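Local coordinates for endoglucanase, glycoside hydrolase family 5 protein (Cytophaga hutchinsonii, PDB 5IHS) that probably hydrolyses internal beta-1,4-glucosidic bonds of cellulose as a TIM-barrel endoglucanase of glycoside hydrolase family 5, at residues V120-H125 / P151-E156; M55-S60 / T82-A87; P161-S166 / G194-S199; H127-N132 / E156-P161. All coordinates share one frame; numbering follows the deposited sequence.

Interaction 1 (V120-H125 / P151-E156); sequences VIIDYH and PNIIYE
Glu156 is gripped at both backbone polar atoms: its N donates to Ile122 O (2.9 Å), while its O accepts Tyr124 N at 2.9 Å, with an N-H...O angle of 176°. Three more backbone bonds of similar length, Val120 N to Asn152 O, Ile154 N to Val120 O and Ile122 N to Ile154 O, continue the series toward the start of both strands. Where Asp123 pairs with Glu156, their carboxylates lie side by side and stacked, planes 25° apart, OD1 of Asp123 3.8 Å from OE1 of Glu156. Such a pairing of like charges is probably eased by Arg85, whose NE forms a salt bridge to Glu156 OE1; Thr247 bonds OE2. Within strand 119-125, His125 ND1 reaches the syn lone pair of Asp123 OD2 (2.6 Å). This is a textbook case of neighbouring parallel strands in a TIM barrel, joined through helix 133-147 as a beta-alpha-beta unit. Ile121, Asp123, Ile154 and Glu156 share one face of the sheet. With CG2 anti to the backbone N, Ile121 sets this methyl 3.3 Å from Glu156 OE1, while its CG1 rests on Ile154 CB (4.0 Å). The opposite face is mainly apolar: Ile122 CD1 meets Ile153 CG2 (3.9 Å) and lies obliquely near the Tyr155 ring, whose OH bonds Asp186, and helices 99-116 and 133-147 cover these side chains.

Interaction 2 (M55-S60 / T82-A87); sequences MSLFWS and TVVRAA
The first two strands of the TIM barrel, 53-57 and 83-89, run parallel here as the ends of a beta-alpha-beta unit, and Ser56 facing Arg85 illustrates how a barrel interior can be wired by side chains as well as backbone. Arg85 NH1 donates to Ser56 OG (3.0 Å, 164° at the hydrogen), with the oxygen at the guanidinium edge and in its plane. The arginine chain is extended from CG to NE and passes alongside the serine, its CD 3.4 Å from OG. Ser56 OG, anti to its own N (chi1 -170°), donates to Leu57 O at 2.8 Å, and so both accepts and donates. Backbone bonds flank the pair: Arg85 N to Met55 O, and Leu57 N to Arg85 O (2.9 Å); Met55 N to Val83 O is weak. Past the paired part, Ser60 N returns to Ala87 O (2.9 Å), and Ala87 CB packs on Leu57 O (3.4 Å). The guanidinium also has salt bridges to Glu156 and to Glu248, the latter probably the nucleophile, by its family 5 position. Strand 279-284 borders Ser56 on one side, strand 119-125 flanks 83-89 on the other, and Met55 turns outward onto helix 311-329.

Interaction 3 (P161-S166 / G194-S199); sequences PLQATS and GTRQWS
Pro161 wedges its ring against the backbone of Thr195, where two loops at the C-terminal end of the TIM barrel meet. It ends the Asn-Glu-Pro sequence characteristic of family 5, and the turn that receives it is unusual: Gln197, Trp198 and Ser199 all have positive phi, a short left-handed helical turn closed by Ser199 N bonding Thr195 O. The tight part lies around the proline. Its CD is 3.3 Å from Thr195 O, and Pro161 O accepts Trp198 N at 2.8 Å. Helix 167-185 backs this side through Ile171. Leu162 opens a type I turn that ends at Thr165, and its O has two donors on opposite faces of its plane: Thr165 N, and Gln197 N at 3.1 Å, the latter well above the plane rather than on a lone pair. Arg196 fills the bend of that turn. Its chain folds at chi3 (72°), bringing CG and CD each within 3.2 Å of Thr165 O before NH1 meets Gln163 O in the planes of both groups (2.9 Å); NH2 goes on to Glu204. Toward solvent the contact becomes looser. The indole of Trp198 has the CD2 methyl of Leu162 obliquely near NE1, and Gln163 brings its backbone N over one ring face. Exposed Gln163 and partly exposed Gln197, whose NE2 bonds Gln200, run side by side with amide planes perpendicular, and there the nearest approach is Gln163 CG to Gln197 OE1, 3.5 Å.

Interaction 4 (H127-N132 / E156-P161); sequences HEAQKN and EVYNEP
Two side-chain hydrogen bonds carry the polar part. His127 ND1 donates to Glu160 O at 2.8 Å and 165°; the oxygen lies in the imidazole plane, and the nitrogen sits on a lone pair in the carbonyl plane, which helps to set the rotation of the ring. Tyr158 OH donates to a lone pair of Gln130 OE1, a short bond of 2.6 Å, reached by a glutamine chain bent at chi2 (-76°). A CA-H...O contact accompanies the first bond, His127 CA lying 3.3 Å from Glu160 O. Ring packing forms the second group. The Tyr158 ring is sandwiched: Ala129 CB makes a CH-pi contact 3.7 Å from the centroid on one face, and Pro161 CG lies over the centre of the other, 3.6 Å above the plane. Third is the Glu160 carboxylate, whose OE1 lies 3.3 Å from His127 CE1 and whose OE2 bonds His220. In the Asn-Glu-Pro sequence of family 5 this glutamate is the expected acid/base. The two loops follow strands 119-125 and 153-156; Tyr174 of helix 167-185 meets Tyr158 edge-to-face, and helix 133-147 starts just beyond Asn132.

Followed from the N terminus, the chain shows how a barrel is assembled step by step. Interaction 2 closes first, returning the chain through helix 69-77 to place strand 83-89 beside 53-57. Interaction 1 then does the same for 119-125 and 153-156, in series with it, and the two meet where strands 83-89 and 119-125 adjoin. Interaction 4 crosses interaction 1, since their segments alternate, and shares Glu156; it ties the loops leaving the strands that interaction 1 pairs. Interaction 3 follows, sharing Pro161 with interaction 4 and carrying the linkage on to the turn after strand 191-193. Arg85 spans interactions 2, 1 and 4 from within the barrel.

Interaction 1 (V120-H125 / P151-E156)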
loop_
_atom_site.group_PDB
_atom_site.type_symbol
_atom_site.label_atom_id
_atom_site.label_comp_id
_atom_site.label_asym_id
_atom_site.label_seq_id
_atom_site.Cartn_x
_atom_site.Cartn_y
_atom_site.Cartn_z
ATOM N N VAL A 120 1.163 -0.195 8.794
ATOM C CA VAL A 120 2.239 -0.500 7.859
ATOM C C VAL A 120 1.799 -1.627 6.938
ATOM O O VAL A 120 1.273 -2.648 7.405
ATOM C CB VAL A 120 3.568 -0.829 8.578
ATOM C CG1 VAL A 120 3.418 -1.980 9.556
ATOM C CG2 VAL A 120 4.677 -1.111 7.565
ATOM N N ILE A 121 2.021 -1.436 5.638
ATOM C CA ILE A 121 1.755 -2.451 4.626
ATOM C C ILE A 121 3.059 -3.155 4.284
ATOM O O ILE A 121 4.031 -2.510 3.878
ATOM C CB ILE A 121 1.148 -1.832 3.362
ATOM C CG1 ILE A 121 -0.174 -1.126 3.664
ATOM C CG2 ILE A 121 0.950 -2.904 2.298
ATOM C CD1 ILE A 121 -0.628 -0.203 2.561
ATOM N N ILE A 122 3.053 -4.480 4.429
ATOM C CA ILE A 122 4.157 -5.332 4.009
ATOM C C ILE A 122 3.827 -5.777 2.587
ATOM O O ILE A 122 2.986 -6.655 2.395
ATOM C CB ILE A 122 4.331 -6.531 4.946
ATOM C CG1 ILE A 122 4.656 -6.074 6.371
ATOM C CG2 ILE A 122 5.410 -7.482 4.413
ATOM C CD1 ILE A 122 4.645 -7.189 7.382
ATOM N N ASP A 123 4.473 -5.153 1.587
ATOM C CA ASP A 123 4.172 -5.354 0.168
ATOM C C ASP A 123 5.217 -6.245 -0.500
ATOM O O ASP A 123 6.401 -5.889 -0.598
ATOM C CB ASP A 123 4.082 -3.984 -0.508
ATOM C CG ASP A 123 4.246 -4.003 -2.024
ATOM O OD1 ASP A 123 3.820 -4.959 -2.701
ATOM O OD2 ASP A 123 4.803 -2.967 -2.523
ATOM N N TYR A 124 4.763 -7.409 -0.966
ATOM C CA TYR A 124 5.554 -8.327 -1.784
ATOM C C TYR A 124 5.519 -7.761 -3.197
ATOM O O TYR A 124 4.575 -7.985 -3.960
ATOM C CB TYR A 124 4.950 -9.721 -1.688
ATOM C CG TYR A 124 5.864 -10.859 -2.069
ATOM C CD1 TYR A 124 6.916 -11.235 -1.233
ATOM C CD2 TYR A 124 5.680 -11.578 -3.237
ATOM C CE1 TYR A 124 7.753 -12.284 -1.557
ATOM C CE2 TYR A 124 6.518 -12.638 -3.565
ATOM C CZ TYR A 124 7.554 -12.979 -2.720
ATOM O OH TYR A 124 8.407 -14.021 -3.009
ATOM N N HIS A 125 6.550 -6.982 -3.528
ATOM C CA HIS A 125 6.501 -6.078 -4.675
ATOM C C HIS A 125 6.964 -6.820 -5.925
ATOM O O HIS A 125 8.070 -6.637 -6.437
ATOM C CB HIS A 125 7.293 -4.808 -4.395
ATOM C CG HIS A 125 6.884 -3.660 -5.254
ATOM N ND1 HIS A 125 5.782 -2.882 -4.972
ATOM C CD2 HIS A 125 7.425 -3.167 -6.395
ATOM C CE1 HIS A 125 5.676 -1.943 -5.893
ATOM N NE2 HIS A 125 6.654 -2.097 -6.774
ATOM N N PRO A 151 -1.595 -4.964 15.816
ATOM C CA PRO A 151 -2.671 -4.395 14.982
ATOM C C PRO A 151 -2.187 -3.527 13.838
ATOM O O PRO A 151 -2.974 -3.225 12.927
ATOM C CB PRO A 151 -3.495 -3.577 15.983
ATOM C CG PRO A 151 -2.497 -3.217 17.067
ATOM C CD PRO A 151 -1.618 -4.428 17.196
ATOM N N ASN A 152 -0.927 -3.111 13.849
ATOM C CA ASN A 152 -0.432 -2.199 12.820
ATOM C C ASN A 152 -0.325 -2.848 11.443
ATOM O O ASN A 152 -0.222 -2.122 10.450
ATOM C CB ASN A 152 0.977 -1.728 13.193
ATOM C CG ASN A 152 1.067 -1.181 14.596
ATOM O OD1 ASN A 152 0.820 -1.901 15.572
ATOM N ND2 ASN A 152 1.483 0.084 14.720
ATOM N N ILE A 153 -0.282 -4.176 11.370
ATOM C CA ILE A 153 0.165 -4.887 10.172
ATOM C C ILE A 153 -0.967 -5.056 9.168
ATOM O O ILE A 153 -2.048 -5.544 9.511
ATOM C CB ILE A 153 0.705 -6.276 10.551
ATOM C CG1 ILE A 153 1.708 -6.225 11.718
ATOM C CG2 ILE A 153 1.242 -6.993 9.307
ATOM C CD1 ILE A 153 2.949 -5.460 11.424
ATOM N N ILE A 154 -0.666 -4.745 7.907
ATOM C CA ILE A 154 -1.479 -5.068 6.737
ATOM C C ILE A 154 -0.562 -5.800 5.758
ATOM O O ILE A 154 0.555 -5.344 5.497
ATOM C CB ILE A 154 -2.034 -3.780 6.088
ATOM C CG1 ILE A 154 -2.906 -3.001 7.085
ATOM C CG2 ILE A 154 -2.801 -4.099 4.807
ATOM C CD1 ILE A 154 -3.149 -1.561 6.677
ATOM N N TYR A 155 -1.006 -6.950 5.245
ATOM C CA TYR A 155 -0.208 -7.727 4.303
ATOM C C TYR A 155 -0.679 -7.467 2.877
ATOM O O TYR A 155 -1.882 -7.412 2.622
ATOM C CB TYR A 155 -0.326 -9.224 4.584
ATOM C CG TYR A 155 0.031 -9.626 5.991
ATOM C CD1 TYR A 155 1.339 -9.910 6.346
ATOM C CD2 TYR A 155 -0.943 -9.737 6.967
ATOM C CE1 TYR A 155 1.663 -10.292 7.637
ATOM C CE2 TYR A 155 -0.630 -10.124 8.262
ATOM C CZ TYR A 155 0.672 -10.400 8.590
ATOM O OH TYR A 155 1.022 -10.771 9.870
ATOM N N GLU A 156 0.261 -7.354 1.935
ATOM C CA GLU A 156 -0.044 -7.167 0.515
ATOM C C GLU A 156 0.759 -8.221 -0.248
ATOM O O GLU A 156 1.975 -8.105 -0.421
ATOM C CB GLU A 156 0.262 -5.735 0.087
ATOM C CG GLU A 156 0.055 -5.498 -1.400
ATOM C CD GLU A 156 0.330 -4.072 -1.839
ATOM O OE1 GLU A 156 0.828 -3.260 -1.027
ATOM O OE2 GLU A 156 0.025 -3.762 -3.027
#

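Interaction 2 (M55-S60 / T82-A87)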
loop_
_atom_site.group_PDB
_atom_site.type_symbol
_atom_site.label_atom_id
_atom_site.label_comp_id
_atom_site.label_asym_id
_atom_site.label_seq_id
_atom_site.Cartn_x
_atom_site.Cartn_y
_atom_site.Cartn_z
ATOM N N MET A 55 2.045 7.079 2.423
ATOM C CA MET A 55 3.075 7.030 1.403
ATOM C C MET A 55 3.620 5.623 1.253
ATOM O O MET A 55 3.788 4.891 2.239
ATOM C CB MET A 55 4.253 7.940 1.751
ATOM C CG MET A 55 3.924 9.421 1.720
ATOM S SD MET A 55 3.310 10.007 0.135
ATOM C CE MET A 55 4.763 9.845 -0.921
ATOM N N SER A 56 3.938 5.278 0.013
ATOM C CA SER A 56 4.739 4.104 -0.285
ATOM C C SER A 56 6.203 4.488 -0.421
ATOM O O SER A 56 6.549 5.462 -1.100
ATOM C CB SER A 56 4.268 3.435 -1.579
ATOM O OG SER A 56 4.888 2.168 -1.778
ATOM N N LEU A 57 7.059 3.668 0.164
ATOM C CA LEU A 57 8.454 3.639 -0.218
ATOM C C LEU A 57 8.569 3.010 -1.606
ATOM O O LEU A 57 7.659 2.334 -2.099
ATOM C CB LEU A 57 9.262 2.888 0.839
ATOM C CG LEU A 57 9.142 3.478 2.256
ATOM C CD1 LEU A 57 9.785 2.589 3.294
ATOM C CD2 LEU A 57 9.694 4.884 2.350
ATOM N N PHE A 58 9.702 3.245 -2.242
ATOM C CA PHE A 58 10.015 2.706 -3.560
ATOM C C PHE A 58 10.687 1.347 -3.382
ATOM O O PHE A 58 11.094 0.981 -2.280
ATOM C CB PHE A 58 10.948 3.725 -4.226
ATOM C CG PHE A 58 11.301 3.498 -5.694
ATOM C CD1 PHE A 58 10.561 4.100 -6.706
ATOM C CD2 PHE A 58 12.475 2.843 -6.055
ATOM C CE1 PHE A 58 10.938 3.973 -8.037
ATOM C CE2 PHE A 58 12.856 2.730 -7.387
ATOM C CZ PHE A 58 12.093 3.295 -8.369
ATOM N N TRP A 59 10.816 0.602 -4.480
ATOM C CA TRP A 59 11.521 -0.677 -4.509
ATOM C C TRP A 59 12.660 -0.742 -3.496
ATOM O O TRP A 59 13.623 0.028 -3.587
ATOM C CB TRP A 59 12.134 -0.881 -5.885
ATOM C CG TRP A 59 11.182 -1.019 -7.025
ATOM C CD1 TRP A 59 10.604 -0.024 -7.766
ATOM C CD2 TRP A 59 10.761 -2.247 -7.607
ATOM N NE1 TRP A 59 9.840 -0.573 -8.764
ATOM C CE2 TRP A 59 9.913 -1.940 -8.682
ATOM C CE3 TRP A 59 11.025 -3.586 -7.313
ATOM C CZ2 TRP A 59 9.332 -2.932 -9.476
ATOM C CZ3 TRP A 59 10.457 -4.565 -8.098
ATOM C CH2 TRP A 59 9.621 -4.236 -9.166
ATOM N N SER A 60 12.596 -1.700 -2.574
ATOM C CA SER A 60 13.538 -1.752 -1.466
ATOM C C SER A 60 14.978 -1.956 -1.918
ATOM O O SER A 60 15.903 -1.494 -1.236
ATOM C CB SER A 60 13.141 -2.871 -0.510
ATOM O OG SER A 60 13.082 -4.136 -1.144
ATOM N N THR A 82 -0.949 8.118 8.110
ATOM C CA THR A 82 -1.495 7.118 9.018
ATOM C C THR A 82 -1.128 5.696 8.611
ATOM O O THR A 82 -1.421 4.754 9.363
ATOM C CB THR A 82 -3.006 7.280 9.160
ATOM O OG1 THR A 82 -3.598 7.189 7.862
ATOM C CG2 THR A 82 -3.360 8.612 9.815
ATOM N N VAL A 83 -0.456 5.538 7.466
ATOM C CA VAL A 83 0.037 4.255 6.989
ATOM C C VAL A 83 1.283 4.538 6.152
ATOM O O VAL A 83 1.393 5.582 5.495
ATOM C CB VAL A 83 -1.062 3.500 6.188
ATOM C CG1 VAL A 83 -1.520 4.297 4.951
ATOM C CG2 VAL A 83 -0.614 2.098 5.795
ATOM N N VAL A 84 2.215 3.582 6.160
ATOM C CA VAL A 84 3.388 3.581 5.290
ATOM C C VAL A 84 3.483 2.199 4.661
ATOM O O VAL A 84 3.162 1.190 5.301
ATOM C CB VAL A 84 4.681 3.954 6.066
ATOM C CG1 VAL A 84 4.962 2.994 7.220
ATOM C CG2 VAL A 84 5.889 4.035 5.141
ATOM N N ARG A 85 3.940 2.146 3.410
ATOM C CA ARG A 85 4.054 0.897 2.654
ATOM C C ARG A 85 5.513 0.580 2.363
ATOM O O ARG A 85 6.239 1.401 1.794
ATOM C CB ARG A 85 3.241 0.994 1.367
ATOM C CG ARG A 85 3.356 -0.165 0.383
ATOM C CD ARG A 85 2.378 0.082 -0.725
ATOM N NE ARG A 85 2.205 -0.940 -1.752
ATOM C CZ ARG A 85 2.574 -0.834 -3.030
ATOM N NH1 ARG A 85 3.363 0.143 -3.468
ATOM N NH2 ARG A 85 2.142 -1.750 -3.883
ATOM N N ALA A 86 5.933 -0.620 2.761
ATOM C CA ALA A 86 7.275 -1.141 2.514
ATOM C C ALA A 86 7.199 -2.014 1.265
ATOM O O ALA A 86 6.612 -3.097 1.301
ATOM C CB ALA A 86 7.757 -1.944 3.720
ATOM N N ALA A 87 7.779 -1.531 0.160
ATOM C CA ALA A 87 7.676 -2.164 -1.158
ATOM C C ALA A 87 8.900 -3.050 -1.369
ATOM O O ALA A 87 9.897 -2.638 -1.969
ATOM C CB ALA A 87 7.551 -1.100 -2.246
#

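Interaction 3 (P161-S166 / G194-S199)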
loop_
_atom_site.group_PDB
_atom_site.type_symbol
_atom_site.label_atom_id
_atom_site.label_comp_id
_atom_site.label_asym_id
_atom_site.label_seq_id
_atom_site.Cartn_x
_atom_site.Cartn_y
_atom_site.Cartn_z
ATOM N N PRO A 161 0.111 -8.145 -10.443
ATOM C CA PRO A 161 0.006 -9.119 -11.528
ATOM C C PRO A 161 -0.025 -8.397 -12.874
ATOM O O PRO A 161 -0.516 -7.273 -12.989
ATOM C CB PRO A 161 -1.317 -9.835 -11.233
ATOM C CG PRO A 161 -1.549 -9.622 -9.750
ATOM C CD PRO A 161 -1.001 -8.248 -9.485
ATOM N N LEU A 162 0.511 -9.053 -13.897
ATOM C CA LEU A 162 0.575 -8.487 -15.237
ATOM C C LEU A 162 -0.767 -8.643 -15.961
ATOM O O LEU A 162 -1.711 -9.256 -15.464
ATOM C CB LEU A 162 1.712 -9.146 -16.014
ATOM C CG LEU A 162 3.087 -8.948 -15.372
ATOM C CD1 LEU A 162 4.148 -9.684 -16.169
ATOM C CD2 LEU A 162 3.438 -7.472 -15.254
ATOM N N GLN A 163 -0.854 -8.052 -17.152
ATOM C CA GLN A 163 -2.066 -8.212 -17.946
ATOM C C GLN A 163 -2.327 -9.681 -18.280
ATOM O O GLN A 163 -3.488 -10.100 -18.378
ATOM C CB GLN A 163 -1.954 -7.376 -19.214
ATOM C CG GLN A 163 -3.255 -7.250 -19.966
ATOM C CD GLN A 163 -3.083 -6.551 -21.295
ATOM O OE1 GLN A 163 -2.033 -5.960 -21.580
ATOM N NE2 GLN A 163 -4.117 -6.603 -22.119
ATOM N N ALA A 164 -1.269 -10.475 -18.458
ATOM C CA ALA A 164 -1.425 -11.879 -18.815
ATOM C C ALA A 164 -1.815 -12.771 -17.643
ATOM O O ALA A 164 -2.127 -13.945 -17.862
ATOM C CB ALA A 164 -0.118 -12.411 -19.403
ATOM N N THR A 165 -1.759 -12.270 -16.411
ATOM C CA THR A 165 -1.838 -13.105 -15.214
ATOM C C THR A 165 -3.299 -13.269 -14.791
ATOM O O THR A 165 -3.912 -12.335 -14.269
ATOM C CB THR A 165 -1.008 -12.479 -14.093
ATOM O OG1 THR A 165 0.262 -12.029 -14.590
ATOM C CG2 THR A 165 -0.797 -13.472 -12.968
ATOM N N SER A 166 -3.856 -14.459 -15.014
ATOM C CA SER A 166 -5.282 -14.694 -14.795
ATOM C C SER A 166 -5.644 -14.685 -13.311
ATOM O O SER A 166 -4.944 -15.286 -12.487
ATOM C CB SER A 166 -5.649 -16.065 -15.378
ATOM O OG SER A 166 -6.855 -16.588 -14.851
ATOM N N GLY A 194 -3.594 -8.447 -5.031
ATOM C CA GLY A 194 -3.512 -7.784 -6.314
ATOM C C GLY A 194 -4.400 -8.403 -7.373
ATOM O O GLY A 194 -4.878 -9.529 -7.251
ATOM N N THR A 195 -4.619 -7.624 -8.435
ATOM C CA THR A 195 -5.552 -7.988 -9.491
ATOM C C THR A 195 -4.882 -7.867 -10.867
ATOM O O THR A 195 -3.785 -7.307 -11.021
ATOM C CB THR A 195 -6.868 -7.175 -9.351
ATOM O OG1 THR A 195 -6.609 -5.768 -9.436
ATOM C CG2 THR A 195 -7.585 -7.504 -8.029
ATOM N N ARG A 196 -5.532 -8.443 -11.881
ATOM C CA ARG A 196 -4.927 -8.509 -13.205
ATOM C C ARG A 196 -4.705 -7.108 -13.786
ATOM O O ARG A 196 -5.411 -6.141 -13.461
ATOM C CB ARG A 196 -5.795 -9.371 -14.138
ATOM C CG ARG A 196 -5.154 -9.687 -15.493
ATOM C CD ARG A 196 -5.885 -10.764 -16.238
ATOM N NE ARG A 196 -7.169 -10.351 -16.782
ATOM C CZ ARG A 196 -7.347 -9.803 -17.979
ATOM N NH1 ARG A 196 -6.314 -9.532 -18.772
ATOM N NH2 ARG A 196 -8.577 -9.524 -18.396
ATOM N N GLN A 197 -3.716 -7.014 -14.676
ATOM C CA GLN A 197 -3.425 -5.796 -15.431
ATOM C C GLN A 197 -2.961 -4.685 -14.493
ATOM O O GLN A 197 -3.556 -3.598 -14.412
ATOM C CB GLN A 197 -4.623 -5.398 -16.290
ATOM C CG GLN A 197 -4.355 -4.318 -17.309
ATOM C CD GLN A 197 -5.535 -4.161 -18.229
ATOM O OE1 GLN A 197 -5.758 -4.988 -19.105
ATOM N NE2 GLN A 197 -6.314 -3.117 -18.026
ATOM N N TRP A 198 -1.866 -4.959 -13.784
ATOM C CA TRP A 198 -1.265 -3.996 -12.862
ATOM C C TRP A 198 -2.269 -3.534 -11.811
ATOM O O TRP A 198 -2.339 -2.357 -11.447
ATOM C CB TRP A 198 -0.595 -2.830 -13.601
ATOM C CG TRP A 198 0.405 -3.333 -14.592
ATOM C CD1 TRP A 198 1.704 -3.704 -14.349
ATOM C CD2 TRP A 198 0.179 -3.564 -15.977
ATOM N NE1 TRP A 198 2.299 -4.131 -15.508
ATOM C CE2 TRP A 198 1.384 -4.055 -16.522
ATOM C CE3 TRP A 198 -0.919 -3.393 -16.817
ATOM C CZ2 TRP A 198 1.516 -4.383 -17.867
ATOM C CZ3 TRP A 198 -0.786 -3.718 -18.150
ATOM C CH2 TRP A 198 0.427 -4.200 -18.665
ATOM N N SER A 199 -3.022 -4.496 -11.280
ATOM C CA SER A 199 -4.006 -4.230 -10.233
ATOM C C SER A 199 -5.049 -3.205 -10.675
ATOM O O SER A 199 -5.426 -2.290 -9.945
ATOM C CB SER A 199 -3.344 -3.891 -8.894
ATOM O OG SER A 199 -2.772 -5.091 -8.391
#

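Interaction 4 (H127-N132 / E156-P161)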
loop_
_atom_site.group_PDB
_atom_site.type_symbol
_atom_site.label_atom_id
_atom_site.label_comp_id
_atom_site.label_asym_id
_atom_site.label_seq_id
_atom_site.Cartn_x
_atom_site.Cartn_y
_atom_site.Cartn_z
ATOM N N HIS A 127 5.752 -8.774 -9.820
ATOM C CA HIS A 127 4.916 -8.909 -11.009
ATOM C C HIS A 127 4.717 -10.362 -11.426
ATOM O O HIS A 127 4.101 -10.616 -12.467
ATOM C CB HIS A 127 5.528 -8.148 -12.197
ATOM C CG HIS A 127 5.559 -6.661 -12.033
ATOM N ND1 HIS A 127 4.432 -5.914 -11.780
ATOM C CD2 HIS A 127 6.590 -5.782 -12.098
ATOM C CE1 HIS A 127 4.772 -4.637 -11.696
ATOM N NE2 HIS A 127 6.073 -4.527 -11.903
ATOM N N GLU A 128 5.225 -11.321 -10.649
ATOM C CA GLU A 128 5.174 -12.721 -11.069
ATOM C C GLU A 128 5.259 -13.653 -9.864
ATOM O O GLU A 128 5.903 -14.702 -9.903
ATOM C CB GLU A 128 6.250 -13.021 -12.109
ATOM C CG GLU A 128 7.655 -12.793 -11.641
ATOM C CD GLU A 128 8.673 -13.204 -12.685
ATOM O OE1 GLU A 128 8.473 -12.869 -13.868
ATOM O OE2 GLU A 128 9.666 -13.875 -12.328
ATOM N N ALA A 129 4.553 -13.298 -8.795
ATOM C CA ALA A 129 4.681 -14.017 -7.531
ATOM C C ALA A 129 4.302 -15.489 -7.667
ATOM O O ALA A 129 4.879 -16.343 -6.987
ATOM C CB ALA A 129 3.827 -13.337 -6.457
ATOM N N GLN A 130 3.337 -15.799 -8.533
ATOM C CA GLN A 130 2.863 -17.169 -8.663
ATOM C C GLN A 130 3.939 -18.109 -9.175
ATOM O O GLN A 130 3.772 -19.326 -9.067
ATOM C CB GLN A 130 1.638 -17.241 -9.583
ATOM C CG GLN A 130 1.904 -17.113 -11.092
ATOM C CD GLN A 130 2.181 -15.699 -11.541
ATOM O OE1 GLN A 130 2.001 -14.750 -10.788
ATOM N NE2 GLN A 130 2.579 -15.541 -12.790
ATOM N N LYS A 131 5.028 -17.581 -9.747
ATOM C CA LYS A 131 6.106 -18.426 -10.245
ATOM C C LYS A 131 6.974 -18.995 -9.132
ATOM O O LYS A 131 7.630 -20.019 -9.346
ATOM C CB LYS A 131 6.981 -17.647 -11.223
ATOM C CG LYS A 131 6.250 -17.221 -12.477
ATOM C CD LYS A 131 7.208 -16.661 -13.506
ATOM C CE LYS A 131 6.456 -16.057 -14.686
ATOM N NZ LYS A 131 5.407 -16.976 -15.228
ATOM N N ASN A 132 7.005 -18.367 -7.963
ATOM C CA ASN A 132 7.812 -18.843 -6.837
ATOM C C ASN A 132 6.967 -18.811 -5.576
ATOM O O ASN A 132 7.236 -18.041 -4.643
ATOM C CB ASN A 132 9.094 -18.028 -6.685
ATOM C CG ASN A 132 9.979 -18.119 -7.913
ATOM O OD1 ASN A 132 9.996 -17.209 -8.754
ATOM N ND2 ASN A 132 10.698 -19.230 -8.042
ATOM N N GLU A 156 0.261 -7.354 1.935
ATOM C CA GLU A 156 -0.044 -7.167 0.515
ATOM C C GLU A 156 0.759 -8.221 -0.248
ATOM O O GLU A 156 1.975 -8.105 -0.421
ATOM C CB GLU A 156 0.262 -5.735 0.087
ATOM C CG GLU A 156 0.055 -5.498 -1.400
ATOM C CD GLU A 156 0.330 -4.072 -1.839
ATOM O OE1 GLU A 156 0.828 -3.260 -1.027
ATOM O OE2 GLU A 156 0.025 -3.762 -3.027
ATOM N N VAL A 157 0.073 -9.286 -0.679
ATOM C CA VAL A 157 0.764 -10.511 -1.089
ATOM C C VAL A 157 1.239 -10.541 -2.535
ATOM O O VAL A 157 2.045 -11.415 -2.883
ATOM C CB VAL A 157 -0.089 -11.761 -0.795
ATOM C CG1 VAL A 157 -0.356 -11.876 0.706
ATOM C CG2 VAL A 157 -1.390 -11.766 -1.588
ATOM N N TYR A 158 0.786 -9.620 -3.381
ATOM C CA TYR A 158 1.154 -9.663 -4.805
ATOM C C TYR A 158 0.888 -8.274 -5.404
ATOM O O TYR A 158 -0.195 -8.026 -5.934
ATOM C CB TYR A 158 0.342 -10.736 -5.522
ATOM C CG TYR A 158 0.772 -11.100 -6.933
ATOM C CD1 TYR A 158 1.622 -10.291 -7.674
ATOM C CD2 TYR A 158 0.308 -12.273 -7.521
ATOM C CE1 TYR A 158 1.989 -10.640 -8.966
ATOM C CE2 TYR A 158 0.670 -12.628 -8.803
ATOM C CZ TYR A 158 1.509 -11.806 -9.523
ATOM O OH TYR A 158 1.896 -12.111 -10.808
ATOM N N ASN A 159 1.901 -7.397 -5.359
ATOM C CA ASN A 159 1.764 -6.015 -5.814
ATOM C C ASN A 159 0.942 -5.854 -7.094
ATOM O O ASN A 159 -0.146 -5.257 -7.061
ATOM C CB ASN A 159 3.166 -5.440 -6.018
ATOM C CG ASN A 159 3.153 -4.080 -6.685
ATOM O OD1 ASN A 159 2.385 -3.209 -6.301
ATOM N ND2 ASN A 159 3.983 -3.894 -7.710
ATOM N N GLU A 160 1.478 -6.341 -8.219
ATOM C CA GLU A 160 0.925 -6.037 -9.541
ATOM C C GLU A 160 1.066 -7.227 -10.472
ATOM O O GLU A 160 2.024 -7.321 -11.261
ATOM C CB GLU A 160 1.573 -4.806 -10.160
ATOM C CG GLU A 160 0.975 -3.514 -9.670
ATOM C CD GLU A 160 1.521 -2.289 -10.378
ATOM O OE1 GLU A 160 2.336 -2.446 -11.321
ATOM O OE2 GLU A 160 1.120 -1.161 -10.014
ATOM N N PRO A 161 0.111 -8.145 -10.443
ATOM C CA PRO A 161 0.006 -9.119 -11.528
ATOM C C PRO A 161 -0.025 -8.397 -12.874
ATOM O O PRO A 161 -0.516 -7.273 -12.989
ATOM C CB PRO A 161 -1.317 -9.835 -11.233
ATOM C CG PRO A 161 -1.549 -9.622 -9.750
ATOM C CD PRO A 161 -1.001 -8.248 -9.485
#